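Local structure of serine-rich Repeat Adhesion Glycoprotein (Srr1) (Streptococcus agalactiae, 4MBO) at residues Q71-I76 and M178-E183; Q185-I190 and G295-T300; D127-S132 and S243-Y248; L77-I82 and H100-T105. The protein binds fibrinogen as a serine-rich repeat surface adhesin, and so probably attaches the bacterium to host tissue. All blocks are in the same frame, centred on the assembly; numbering follows the deposited sequence.

Contact 1: Q71-I76 and M178-E183; sequences QGIGTI and MKLDDE
Ile73 and Leu180 meet at their outer carbons: the CD1 methyl of Ile73 rests 3.6 Å from the branch point CG of Leu180, the two side chains crossing at a slant. Beside them the backbones join, Leu180 N donating to Ile73 O at 2.9 Å with an N-H...O angle of 162°. The same carbonyl also receives a CA-H...O contact from Lys179, whose CA is 3.2 Å from Ile73 O. Further along, the methyl CG2 of Thr75 sits 3.3 Å from Leu180 O, because chi1 of 67° turns that methyl beside its own backbone N and toward the strand. Asp182, next to Thr75 and Ile76, is modelled in two conformers, and its contacts with them are doubtful in detail.

The loop 71-76 belongs to the Ig-like part of the chain and is laid against strand 169-181 of the adhesin family region, so the contact bridges the two. Residues Gln71 to Gly74 of the loop form a type II' beta turn, closed by Gly74 N on Gln71 O. Gly72 suits the second position with its positive phi of 71°, which disfavours side chains. Gln71 NE2 reaches forward to Ile76 O, tying Gln71 to Ile76 across the turn. One water accepts from Lys179 NZ and lies 2.8 Å from Gly74 O, and the lysine ammonium makes its salt bridge to Asp245. A second water links Thr75 N and Leu180 O.

Contact 2: Q185-I190 and G295-T300; sequences QTETYI and GVLYST
Two strands from different sheets of the adhesin region face one another here and pack through side chains, their axes 9.1 Å apart and inclined by 29°, as in the core of a beta sandwich. Tyr189 and Leu297 carry most of the contact. CB of Leu297 stands over one face of the Tyr189 ring in a CH-pi contact, 3.9 Å from the centroid and 17° off the normal, while its CD1 covers the inner end of the ring, 3.7 Å from Tyr189 CG. With CG anti to the backbone N (chi1 175°), the tyrosine spans the gap and carries its hydroxyl to the opposing strand. There Tyr189 OH and Ser299 OG hydrogen-bond at 2.7 Å. A tyrosine suits this place because its ring packs against Leu297 while its hydroxyl finds polar partners on the far side; Ser299, a short hydroxyl side chain, meets it at the opposing strand. Glu187 OE1 lies 3.5 Å from Leu297 CD1, and the other oxygen of Glu187, OE2, bonds to Gln293 N.

Ser175 on strand 169-181 adds a second partner for Tyr189 OH, and Thr191 one for Ser299 OG. Strand 186-202 is flanked by strands 169-181 and 283-290 in its sheet, while strand 295-302 lies between strands 210-215 and 309-316 in the other.

Contact 3: D127-S132 and S243-Y248; sequences DQRIIS and SMDQNY
Gln128 lays its side chain across that of Asp245 at about a right angle, the amide and carboxylate planes perpendicular. Its NE2 donates to Asp245 OD2 at 2.9 Å (N-H...O 164°), meeting the oxygen on its anti side with the acceptor near the amide plane. The amide is useful here because it can donate and accept at once: NE2 also bonds Met178 O, and OE1 takes Arg176 NH2.

Arg129 lies alongside Asp245, pointing the same way. Its methylene CG is 3.3 Å from Asp245 OD2, whereas NE stands 4.0 Å off, a long salt bridge in which no N-H points at the oxygen. The arginine aims NE instead at Asp127 OD1, in its guanidinium plane at 2.9 Å, and NH1 makes a salt bridge to Asp69; with several N-H groups, one arginine can hold both acids. Asp245 OD2 takes its stronger charge partner from Lys179, so this carboxylate is probably held ionised by positive charge nearby.

Ser243 completes the join. With OG between its backbone N and carbonyl carbon (chi1 69°), the hydroxyl donates to Gln128 O at 2.8 Å and accepts from Asp245 N, while Ser243 N donates to Ser132 O at 3.0 Å. Within each loop a turn positions these groups, Asp127 OD1 accepting from Arg129 N in an Asx turn and Ser243 OG closing an ST turn, and the pair forms a polar loop-to-loop interface between the Ig-like and adhesin regions.

Contact 4: L77-I82 and H100-T105; sequences LKVQDI and HNITYT
Ile82 places its CD1 over one face of the Tyr104 ring, 4.0 Å from the centroid and 26° off the normal, a CH-pi contact displaced toward the rim. The same methyl is 3.7 Å from Tyr104 CD1, and CG1 of the isoleucine reaches CE1 beside it, so the CG1-CD1 arm of Ile82 ends over the CD1-CE1 side of the ring. That arm comes in nearly at a right angle to the tyrosine. Val79 packs next to it: its CG2 touches CG2 of Ile102 at 3.8 Å and also lies 3.6 Å from Tyr104 OH. Chi1 of -66° sets CG1 anti to the carbonyl carbon and leaves CG2 between N and carbonyl carbon, from where it meets Ile102 and Tyr104. Branched aliphatic residues suit this layer, giving compact methyl surfaces against a flat ring. The ring of Phe60 meets that of Tyr104, their planes nearly parallel, and Val120 and Met122 of strand 116-126 add to the apolar surroundings.

Polar atoms gather at the outer end of the tyrosine. Gln80 O lies at the ring edge, 3.8 Å from CE1, and a water bridges it to Tyr104 OH, giving the hydroxyl a polar partner at the edge of the apolar layer. Gln80 points its CB away from strand 101-106 and is exposed, the looser, solvent side of the contact. Val79 and Ile82 face that strand while Gln80 and Asp81 between them point away, closing the edge of the Ig-like sandwich beside strand 82-83.

Along the chain, contact 4 is nested within the loop closed by contact 1, whereas contact 3 crosses both contact 1 and contact 2. Contacts 1 and 3 have centres about 13 Å apart and both join the Ig-like region to the adhesin region, sharing the Lys179-Asp245 salt bridge, so they form one continuous seam. Contact 2 is on the adhesin side, its centre about 14 Å from that of contact 1, where neighbouring strands 169-181 and 186-202 connect them. The buried contacts 2 and 4, centres about 29 Å apart, lie on opposite sides of the chain's centre, with the seam of contacts 1 and 3 between the two regions, consistent with a fixed relative placement of the two modules in this fibrinogen-binding protein.

Contact 1: Q71-I76 and M178-E183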
loop_
_atom_site.group_PDB
_atom_site.type_symbol
_atom_site.label_atom_id
_atom_site.label_comp_id
_atom_site.label_asym_id
_atom_site.label_seq_id
_atom_site.Cartn_x
_atom_site.Cartn_y
_atom_site.Cartn_z
ATOM N N GLN A 71 -6.096 6.066 0.549
ATOM C CA GLN A 71 -5.898 4.948 -0.386
ATOM C C GLN A 71 -5.434 3.570 0.123
ATOM O O GLN A 71 -5.928 2.531 -0.356
ATOM C CB GLN A 71 -4.879 5.403 -1.427
ATOM C CG GLN A 71 -5.371 6.548 -2.287
ATOM C CD GLN A 71 -4.306 7.023 -3.236
ATOM O OE1 GLN A 71 -3.141 7.116 -2.855
ATOM N NE2 GLN A 71 -4.704 7.380 -4.467
ATOM N N GLY A 72 -4.451 3.541 0.996
ATOM C CA GLY A 72 -3.828 2.293 1.412
ATOM C C GLY A 72 -3.013 1.789 0.227
ATOM O O GLY A 72 -2.066 2.476 -0.216
ATOM N N ILE A 73 -3.415 0.631 -0.332
ATOM C CA ILE A 73 -2.724 0.080 -1.523
ATOM C C ILE A 73 -3.426 0.453 -2.838
ATOM O O ILE A 73 -2.990 0.084 -3.900
ATOM C CB ILE A 73 -2.493 -1.443 -1.467
ATOM C CG1 ILE A 73 -3.822 -2.244 -1.490
ATOM C CG2 ILE A 73 -1.673 -1.789 -0.236
ATOM C CD1 ILE A 73 -3.613 -3.725 -1.660
ATOM N N GLY A 74 -4.493 1.237 -2.742
ATOM C CA GLY A 74 -5.244 1.618 -3.910
ATOM C C GLY A 74 -4.735 2.797 -4.689
ATOM O O GLY A 74 -3.830 3.500 -4.270
ATOM N N THR A 75 -5.372 3.036 -5.830
ATOM C CA THR A 75 -4.998 4.132 -6.730
ATOM C C THR A 75 -6.126 5.122 -6.990
ATOM O O THR A 75 -5.937 6.072 -7.702
ATOM C CB THR A 75 -4.532 3.620 -8.089
ATOM O OG1 THR A 75 -5.616 3.010 -8.787
ATOM C CG2 THR A 75 -3.391 2.607 -7.957
ATOM N N ILE A 76 -7.289 4.912 -6.398
ATOM C CA ILE A 76 -8.438 5.798 -6.633
ATOM C C ILE A 76 -8.218 7.145 -5.966
ATOM O O ILE A 76 -7.790 7.211 -4.785
ATOM C CB ILE A 76 -9.724 5.184 -6.053
ATOM C CG1 ILE A 76 -9.987 3.825 -6.690
ATOM C CG2 ILE A 76 -10.930 6.099 -6.296
ATOM C CD1 ILE A 76 -11.150 3.071 -6.088
ATOM N N MET A 178 1.292 -4.794 -3.023
ATOM C CA MET A 178 1.425 -3.419 -2.564
ATOM C C MET A 178 0.713 -2.376 -3.388
ATOM O O MET A 178 0.804 -1.182 -3.101
ATOM C CB MET A 178 2.905 -3.077 -2.364
ATOM C CG MET A 178 3.816 -3.465 -3.502
ATOM S SD MET A 178 3.376 -2.701 -5.050
ATOM C CE MET A 178 3.709 -0.943 -4.660
ATOM N N LYS A 179 -0.038 -2.817 -4.396
ATOM C CA LYS A 179 -0.792 -1.884 -5.235
ATOM C C LYS A 179 -1.920 -2.586 -5.936
ATOM O O LYS A 179 -1.738 -3.695 -6.468
ATOM C CB LYS A 179 0.094 -1.239 -6.301
ATOM C CG LYS A 179 -0.471 0.024 -6.944
ATOM C CD LYS A 179 -0.605 1.209 -5.982
ATOM C CE LYS A 179 0.707 1.520 -5.257
ATOM N NZ LYS A 179 0.675 2.847 -4.583
ATOM N N LEU A 180 -3.074 -1.947 -5.923
ATOM C CA LEU A 180 -4.230 -2.370 -6.705
ATOM C C LEU A 180 -4.617 -1.182 -7.575
ATOM O O LEU A 180 -5.012 -0.148 -7.061
ATOM C CB LEU A 180 -5.385 -2.784 -5.808
ATOM C CG LEU A 180 -5.185 -3.985 -4.881
ATOM C CD1 LEU A 180 -6.416 -4.145 -3.974
ATOM C CD2 LEU A 180 -4.871 -5.269 -5.645
ATOM N N ASP A 181 -4.493 -1.312 -8.888
ATOM C CA ASP A 181 -4.793 -0.209 -9.813
ATOM C C ASP A 181 -6.230 -0.330 -10.260
ATOM O O ASP A 181 -6.612 -1.320 -10.917
ATOM C CB ASP A 181 -3.829 -0.245 -10.990
ATOM C CG ASP A 181 -3.941 0.981 -11.881
ATOM O OD1 ASP A 181 -5.082 1.456 -12.128
ATOM O OD2 ASP A 181 -2.872 1.457 -12.328
ATOM N N ASP A 182 -7.014 0.702 -9.928
ATOM C CA ASP A 182 -8.438 0.753 -10.209
ATOM C C ASP A 182 -8.775 0.787 -11.691
ATOM O O ASP A 182 -9.662 0.065 -12.147
ATOM C CB ASP A 182 -9.069 1.990 -9.537
ATOM C CG ASP A 182 -8.521 3.319 -10.082
ATOM O OD1 ASP A 182 -7.308 3.421 -10.362
ATOM O OD2 ASP A 182 -9.307 4.282 -10.205
ATOM N N GLU A 183 -8.068 1.636 -12.429
ATOM C CA GLU A 183 -8.312 1.828 -13.869
ATOM C C GLU A 183 -7.921 0.622 -14.690
ATOM O O GLU A 183 -8.685 0.164 -15.539
ATOM C CB GLU A 183 -7.560 3.058 -14.393
ATOM C CG GLU A 183 -7.955 4.382 -13.743
ATOM C CD GLU A 183 -9.381 4.816 -14.038
ATOM O OE1 GLU A 183 -10.083 4.133 -14.825
ATOM O OE2 GLU A 183 -9.797 5.863 -13.484
HETATM O O HOH W 1 -1.466 3.174 -2.824
HETATM O O HOH W 2 -7.718 1.255 -6.518
#

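Contact 2: Q185-I190 and G295-T300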
loop_
_atom_site.group_PDB
_atom_site.type_symbol
_atom_site.label_atom_id
_atom_site.label_comp_id
_atom_site.label_asym_id
_atom_site.label_seq_id
_atom_site.Cartn_x
_atom_site.Cartn_y
_atom_site.Cartn_z
ATOM N N GLN A 185 -7.334 -2.435 -13.472
ATOM C CA GLN A 185 -7.790 -3.710 -12.853
ATOM C C GLN A 185 -6.636 -4.701 -12.711
ATOM O O GLN A 185 -6.719 -5.890 -13.095
ATOM C CB GLN A 185 -8.975 -4.314 -13.598
ATOM C CG GLN A 185 -10.255 -3.520 -13.342
ATOM C CD GLN A 185 -10.711 -3.605 -11.889
ATOM O OE1 GLN A 185 -11.001 -4.697 -11.385
ATOM N NE2 GLN A 185 -10.807 -2.447 -11.213
ATOM N N THR A 186 -5.533 -4.184 -12.172
ATOM C CA THR A 186 -4.377 -4.982 -11.964
ATOM C C THR A 186 -3.955 -4.968 -10.495
ATOM O O THR A 186 -4.481 -4.222 -9.705
ATOM C CB THR A 186 -3.163 -4.482 -12.794
ATOM O OG1 THR A 186 -2.823 -3.141 -12.407
ATOM C CG2 THR A 186 -3.431 -4.548 -14.299
ATOM N N GLU A 187 -3.027 -5.854 -10.173
ATOM C CA GLU A 187 -2.385 -5.879 -8.881
ATOM C C GLU A 187 -0.904 -6.036 -9.092
ATOM O O GLU A 187 -0.452 -6.665 -10.072
ATOM C CB GLU A 187 -2.912 -6.979 -7.957
ATOM C CG GLU A 187 -2.559 -8.379 -8.330
ATOM C CD GLU A 187 -3.261 -9.454 -7.487
ATOM O OE1 GLU A 187 -2.562 -10.324 -6.897
ATOM O OE2 GLU A 187 -4.492 -9.465 -7.450
ATOM N N THR A 188 -0.144 -5.440 -8.184
ATOM C CA THR A 188 1.298 -5.540 -8.222
ATOM C C THR A 188 1.757 -6.276 -6.974
ATOM O O THR A 188 1.521 -5.844 -5.842
ATOM C CB THR A 188 1.978 -4.161 -8.292
ATOM O OG1 THR A 188 1.498 -3.431 -9.437
ATOM C CG2 THR A 188 3.483 -4.307 -8.377
ATOM N N TYR A 189 2.451 -7.378 -7.215
ATOM C CA TYR A 189 2.961 -8.271 -6.203
ATOM C C TYR A 189 4.469 -8.206 -6.275
ATOM O O TYR A 189 5.083 -8.611 -7.282
ATOM C CB TYR A 189 2.442 -9.711 -6.501
ATOM C CG TYR A 189 3.000 -10.779 -5.578
ATOM C CD1 TYR A 189 2.625 -10.841 -4.248
ATOM C CD2 TYR A 189 3.883 -11.743 -6.043
ATOM C CE1 TYR A 189 3.104 -11.823 -3.395
ATOM C CE2 TYR A 189 4.362 -12.724 -5.201
ATOM C CZ TYR A 189 3.973 -12.774 -3.884
ATOM O OH TYR A 189 4.466 -13.745 -3.012
ATOM N N ILE A 190 5.068 -7.765 -5.199
ATOM C CA ILE A 190 6.507 -7.577 -5.152
ATOM C C ILE A 190 7.173 -8.536 -4.181
ATOM O O ILE A 190 6.675 -8.774 -3.070
ATOM C CB ILE A 190 6.857 -6.129 -4.796
ATOM C CG1 ILE A 190 6.275 -5.201 -5.847
ATOM C CG2 ILE A 190 8.381 -5.960 -4.730
ATOM C CD1 ILE A 190 6.685 -3.753 -5.709
ATOM N N GLY A 295 -6.876 -14.751 -4.517
ATOM C CA GLY A 295 -5.980 -15.858 -4.332
ATOM C C GLY A 295 -4.746 -15.404 -3.610
ATOM O O GLY A 295 -4.364 -14.233 -3.678
ATOM N N VAL A 296 -4.152 -16.338 -2.901
ATOM C CA VAL A 296 -2.978 -16.084 -2.111
ATOM C C VAL A 296 -1.748 -16.430 -2.944
ATOM O O VAL A 296 -1.597 -17.542 -3.389
ATOM C CB VAL A 296 -2.959 -16.977 -0.862
ATOM C CG1 VAL A 296 -1.737 -16.663 -0.011
ATOM C CG2 VAL A 296 -4.252 -16.810 -0.052
ATOM N N LEU A 297 -0.870 -15.463 -3.128
ATOM C CA LEU A 297 0.360 -15.720 -3.859
ATOM C C LEU A 297 1.451 -15.999 -2.848
ATOM O O LEU A 297 1.392 -15.534 -1.709
ATOM C CB LEU A 297 0.753 -14.486 -4.644
ATOM C CG LEU A 297 -0.136 -14.191 -5.870
ATOM C CD1 LEU A 297 -0.033 -12.706 -6.246
ATOM C CD2 LEU A 297 0.236 -15.133 -7.016
ATOM N N TYR A 298 2.469 -16.714 -3.287
ATOM C CA TYR A 298 3.635 -16.955 -2.453
ATOM C C TYR A 298 4.883 -16.792 -3.287
ATOM O O TYR A 298 4.859 -16.842 -4.534
ATOM C CB TYR A 298 3.663 -18.349 -1.859
ATOM C CG TYR A 298 3.837 -19.474 -2.865
ATOM C CD1 TYR A 298 5.095 -19.831 -3.313
ATOM C CD2 TYR A 298 2.743 -20.197 -3.350
ATOM C CE1 TYR A 298 5.284 -20.858 -4.229
ATOM C CE2 TYR A 298 2.917 -21.238 -4.260
ATOM C CZ TYR A 298 4.181 -21.575 -4.700
ATOM O OH TYR A 298 4.398 -22.602 -5.634
ATOM N N SER A 299 5.977 -16.550 -2.579
ATOM C CA SER A 299 7.322 -16.466 -3.180
ATOM C C SER A 299 8.305 -17.235 -2.350
ATOM O O SER A 299 8.185 -17.302 -1.121
ATOM C CB SER A 299 7.811 -15.007 -3.217
ATOM O OG SER A 299 6.938 -14.207 -3.971
ATOM N N THR A 300 9.340 -17.758 -3.002
ATOM C CA THR A 300 10.364 -18.475 -2.275
ATOM C C THR A 300 11.769 -18.020 -2.623
ATOM O O THR A 300 11.983 -17.342 -3.608
ATOM C CB THR A 300 10.369 -19.988 -2.619
ATOM O OG1 THR A 300 10.922 -20.191 -3.931
ATOM C CG2 THR A 300 9.004 -20.621 -2.510
#

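Contact 3: D127-S132 and S243-Y248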
loop_
_atom_site.group_PDB
_atom_site.type_symbol
_atom_site.label_atom_id
_atom_site.label_comp_id
_atom_site.label_asym_id
_atom_site.label_seq_id
_atom_site.Cartn_x
_atom_site.Cartn_y
_atom_site.Cartn_z
ATOM N N ASP A 127 0.413 6.570 5.200
ATOM C CA ASP A 127 0.800 6.477 3.791
ATOM C C ASP A 127 2.009 5.589 3.659
ATOM O O ASP A 127 3.082 5.898 4.189
ATOM C CB ASP A 127 1.018 7.886 3.227
ATOM C CG ASP A 127 1.345 7.922 1.762
ATOM O OD1 ASP A 127 1.827 6.923 1.182
ATOM O OD2 ASP A 127 1.118 8.995 1.150
ATOM N N GLN A 128 1.834 4.490 2.928
ATOM C CA GLN A 128 2.891 3.482 2.797
ATOM C C GLN A 128 4.126 3.938 2.064
ATOM O O GLN A 128 5.173 3.250 2.110
ATOM C CB GLN A 128 2.332 2.173 2.177
ATOM C CG GLN A 128 1.881 2.279 0.720
ATOM C CD GLN A 128 1.450 0.950 0.154
ATOM O OE1 GLN A 128 1.048 0.032 0.902
ATOM N NE2 GLN A 128 1.502 0.826 -1.162
ATOM N N ARG A 129 4.012 5.056 1.341
ATOM C CA ARG A 129 5.157 5.624 0.630
ATOM C C ARG A 129 5.989 6.533 1.535
ATOM O O ARG A 129 7.139 6.814 1.216
ATOM C CB ARG A 129 4.640 6.415 -0.568
ATOM C CG ARG A 129 4.047 5.524 -1.654
ATOM C CD ARG A 129 2.954 6.196 -2.471
ATOM N NE ARG A 129 1.718 6.326 -1.662
ATOM C CZ ARG A 129 0.480 6.244 -2.141
ATOM N NH1 ARG A 129 -0.562 6.325 -1.311
ATOM N NH2 ARG A 129 0.271 6.059 -3.435
ATOM N N ILE A 130 5.385 7.005 2.619
ATOM C CA ILE A 130 5.993 7.946 3.575
ATOM C C ILE A 130 6.471 7.199 4.811
ATOM O O ILE A 130 7.644 7.294 5.163
ATOM C CB ILE A 130 5.005 9.049 3.936
ATOM C CG1 ILE A 130 4.544 9.790 2.659
ATOM C CG2 ILE A 130 5.611 10.023 4.945
ATOM C CD1 ILE A 130 5.665 10.470 1.931
ATOM N N ILE A 131 5.581 6.468 5.477
ATOM C CA ILE A 131 5.953 5.585 6.601
ATOM C C ILE A 131 6.081 4.225 5.926
ATOM O O ILE A 131 5.207 3.374 6.033
ATOM C CB ILE A 131 4.902 5.575 7.702
ATOM C CG1 ILE A 131 4.606 6.999 8.170
ATOM C CG2 ILE A 131 5.354 4.722 8.880
ATOM C CD1 ILE A 131 3.439 7.108 9.111
ATOM N N SER A 132 7.210 4.047 5.252
ATOM C CA SER A 132 7.461 2.870 4.440
ATOM C C SER A 132 8.162 1.713 5.164
ATOM O O SER A 132 8.402 0.651 4.578
ATOM C CB SER A 132 8.242 3.304 3.223
ATOM O OG SER A 132 9.476 3.814 3.662
ATOM N N SER A 243 7.175 -1.537 3.022
ATOM C CA SER A 243 5.944 -1.470 2.217
ATOM C C SER A 243 6.167 -1.861 0.774
ATOM O O SER A 243 5.226 -2.238 0.090
ATOM C CB SER A 243 5.363 -0.056 2.199
ATOM O OG SER A 243 6.219 0.786 1.456
ATOM N N MET A 244 7.416 -1.761 0.314
ATOM C CA MET A 244 7.783 -2.049 -1.050
ATOM C C MET A 244 7.234 -1.041 -2.050
ATOM O O MET A 244 7.375 -1.233 -3.247
ATOM C CB MET A 244 7.423 -3.484 -1.441
ATOM C CG MET A 244 7.827 -4.496 -0.409
ATOM S SD MET A 244 7.768 -6.175 -1.060
ATOM C CE MET A 244 8.065 -7.096 0.436
ATOM N N ASP A 245 6.636 0.048 -1.562
ATOM C CA ASP A 245 6.136 1.100 -2.451
ATOM C C ASP A 245 7.159 2.207 -2.445
ATOM O O ASP A 245 7.131 3.101 -1.603
ATOM C CB ASP A 245 4.786 1.617 -1.996
ATOM C CG ASP A 245 4.061 2.410 -3.092
ATOM O OD1 ASP A 245 4.724 2.754 -4.109
ATOM O OD2 ASP A 245 2.864 2.724 -2.926
ATOM N N GLN A 246 8.101 2.127 -3.372
ATOM C CA GLN A 246 9.167 3.120 -3.401
ATOM C C GLN A 246 9.560 3.411 -4.856
ATOM O O GLN A 246 9.044 2.815 -5.782
ATOM C CB GLN A 246 10.355 2.634 -2.555
ATOM C CG GLN A 246 10.857 1.243 -2.956
ATOM C CD GLN A 246 11.964 0.690 -2.037
ATOM O OE1 GLN A 246 11.798 -0.330 -1.384
ATOM N NE2 GLN A 246 13.079 1.389 -1.980
ATOM N N ASN A 247 10.453 4.371 -5.023
ATOM C CA ASN A 247 10.872 4.778 -6.347
ATOM C C ASN A 247 11.897 3.779 -6.873
ATOM O O ASN A 247 13.063 3.814 -6.475
ATOM C CB ASN A 247 11.474 6.173 -6.296
ATOM C CG ASN A 247 11.934 6.638 -7.651
ATOM O OD1 ASN A 247 11.584 6.052 -8.664
ATOM N ND2 ASN A 247 12.683 7.711 -7.676
ATOM N N TYR A 248 11.435 2.881 -7.727
ATOM C CA TYR A 248 12.294 1.846 -8.288
ATOM C C TYR A 248 13.128 2.351 -9.464
ATOM O O TYR A 248 13.960 1.608 -9.979
ATOM C CB TYR A 248 11.488 0.630 -8.677
ATOM C CG TYR A 248 10.972 -0.119 -7.492
ATOM C CD1 TYR A 248 11.846 -0.803 -6.657
ATOM C CD2 TYR A 248 9.610 -0.185 -7.213
ATOM C CE1 TYR A 248 11.369 -1.501 -5.563
ATOM C CE2 TYR A 248 9.140 -0.857 -6.112
ATOM C CZ TYR A 248 10.026 -1.542 -5.317
ATOM O OH TYR A 248 9.558 -2.208 -4.229
HETATM O O HOH W 3 8.666 5.124 -0.396
#

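Contact 4: L77-I82 and H100-T105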
loop_
_atom_site.group_PDB
_atom_site.type_symbol
_atom_site.label_atom_id
_atom_site.label_comp_id
_atom_site.label_asym_id
_atom_site.label_seq_id
_atom_site.Cartn_x
_atom_site.Cartn_y
_atom_site.Cartn_z
ATOM N N LEU A 77 -8.493 8.215 -6.716
ATOM C CA LEU A 77 -8.384 9.582 -6.153
ATOM C C LEU A 77 -9.718 10.078 -5.599
ATOM O O LEU A 77 -9.742 10.848 -4.630
ATOM C CB LEU A 77 -7.887 10.550 -7.208
ATOM C CG LEU A 77 -6.476 10.278 -7.715
ATOM C CD1 LEU A 77 -6.177 11.255 -8.843
ATOM C CD2 LEU A 77 -5.462 10.353 -6.608
ATOM N N LYS A 78 -10.816 9.648 -6.198
ATOM C CA LYS A 78 -12.126 10.041 -5.732
ATOM C C LYS A 78 -12.310 9.545 -4.307
ATOM O O LYS A 78 -11.634 8.611 -3.864
ATOM C CB LYS A 78 -13.199 9.412 -6.627
ATOM C CG LYS A 78 -12.994 9.750 -8.095
ATOM C CD LYS A 78 -13.664 11.040 -8.509
ATOM C CE LYS A 78 -15.061 10.764 -9.049
ATOM N NZ LYS A 78 -15.012 10.014 -10.333
ATOM N N VAL A 79 -13.146 10.253 -3.567
ATOM C CA VAL A 79 -13.595 9.783 -2.254
ATOM C C VAL A 79 -15.121 9.645 -2.395
ATOM O O VAL A 79 -15.680 9.958 -3.427
ATOM C CB VAL A 79 -13.181 10.696 -1.090
ATOM C CG1 VAL A 79 -11.664 10.679 -0.925
ATOM C CG2 VAL A 79 -13.713 12.101 -1.268
ATOM N N GLN A 80 -15.819 9.168 -1.370
ATOM C CA GLN A 80 -17.261 9.031 -1.524
ATOM C C GLN A 80 -17.980 10.362 -1.564
ATOM O O GLN A 80 -17.548 11.351 -0.947
ATOM C CB GLN A 80 -17.868 8.142 -0.420
ATOM C CG GLN A 80 -17.260 6.739 -0.362
ATOM C CD GLN A 80 -17.425 5.948 -1.658
ATOM O OE1 GLN A 80 -16.440 5.489 -2.249
ATOM N NE2 GLN A 80 -18.659 5.827 -2.130
ATOM N N ASP A 81 -19.050 10.377 -2.337
ATOM C CA ASP A 81 -19.894 11.527 -2.454
ATOM C C ASP A 81 -20.530 11.830 -1.094
ATOM O O ASP A 81 -20.704 10.937 -0.235
ATOM C CB ASP A 81 -21.053 11.261 -3.437
ATOM C CG ASP A 81 -20.586 10.950 -4.861
ATOM O OD1 ASP A 81 -19.493 11.421 -5.278
ATOM O OD2 ASP A 81 -21.362 10.256 -5.573
ATOM N N ILE A 82 -20.905 13.082 -0.928
ATOM C CA ILE A 82 -21.673 13.505 0.227
ATOM C C ILE A 82 -23.118 13.644 -0.243
ATOM O O ILE A 82 -23.389 14.381 -1.185
ATOM C CB ILE A 82 -21.165 14.816 0.789
ATOM C CG1 ILE A 82 -19.699 14.690 1.206
ATOM C CG2 ILE A 82 -22.004 15.219 1.997
ATOM C CD1 ILE A 82 -19.145 15.933 1.870
ATOM N N HIS A 100 -2.066 16.224 0.014
ATOM C CA HIS A 100 -2.668 15.372 1.055
ATOM C C HIS A 100 -3.989 15.988 1.536
ATOM O O HIS A 100 -4.447 15.709 2.624
ATOM C CB HIS A 100 -1.715 15.058 2.206
ATOM C CG HIS A 100 -0.622 14.132 1.806
ATOM N ND1 HIS A 100 -0.590 12.804 2.184
ATOM C CD2 HIS A 100 0.490 14.342 1.065
ATOM C CE1 HIS A 100 0.456 12.224 1.625
ATOM N NE2 HIS A 100 1.130 13.134 0.942
ATOM N N ASN A 101 -4.626 16.762 0.679
ATOM C CA ASN A 101 -5.939 17.326 1.009
ATOM C C ASN A 101 -7.046 16.641 0.251
ATOM O O ASN A 101 -6.858 16.158 -0.887
ATOM C CB ASN A 101 -6.049 18.804 0.656
ATOM C CG ASN A 101 -5.131 19.675 1.477
ATOM O OD1 ASN A 101 -4.657 19.263 2.505
ATOM N ND2 ASN A 101 -4.883 20.875 0.999
ATOM N N ILE A 102 -8.217 16.571 0.891
ATOM C CA ILE A 102 -9.427 16.096 0.255
ATOM C C ILE A 102 -10.273 17.342 -0.071
ATOM O O ILE A 102 -10.656 18.102 0.818
ATOM C CB ILE A 102 -10.241 15.166 1.135
ATOM C CG1 ILE A 102 -9.350 14.063 1.753
ATOM C CG2 ILE A 102 -11.383 14.600 0.321
ATOM C CD1 ILE A 102 -9.975 13.353 2.910
ATOM N N THR A 103 -10.527 17.570 -1.344
ATOM C CA THR A 103 -11.271 18.716 -1.800
ATOM C C THR A 103 -12.638 18.268 -2.257
ATOM O O THR A 103 -12.774 17.378 -3.121
ATOM C CB THR A 103 -10.586 19.424 -2.979
ATOM O OG1 THR A 103 -9.291 19.858 -2.584
ATOM C CG2 THR A 103 -11.363 20.641 -3.479
ATOM N N TYR A 104 -13.655 18.877 -1.659
ATOM C CA TYR A 104 -15.048 18.636 -2.006
ATOM C C TYR A 104 -15.613 19.837 -2.746
ATOM O O TYR A 104 -15.381 20.984 -2.374
ATOM C CB TYR A 104 -15.887 18.389 -0.759
ATOM C CG TYR A 104 -15.635 17.061 -0.106
ATOM C CD1 TYR A 104 -16.354 15.929 -0.485
ATOM C CD2 TYR A 104 -14.732 16.941 0.925
ATOM C CE1 TYR A 104 -16.118 14.703 0.148
ATOM C CE2 TYR A 104 -14.490 15.743 1.551
ATOM C CZ TYR A 104 -15.193 14.635 1.172
ATOM O OH TYR A 104 -14.901 13.466 1.832
ATOM N N THR A 105 -16.375 19.557 -3.804
ATOM C CA THR A 105 -16.991 20.586 -4.629
ATOM C C THR A 105 -18.511 20.464 -4.589
ATOM O O THR A 105 -19.059 19.394 -4.899
ATOM C CB THR A 105 -16.502 20.466 -6.073
ATOM O OG1 THR A 105 -15.061 20.507 -6.098
ATOM C CG2 THR A 105 -17.071 21.614 -6.944
HETATM O O HOH W 4 -16.416 11.435 1.304
#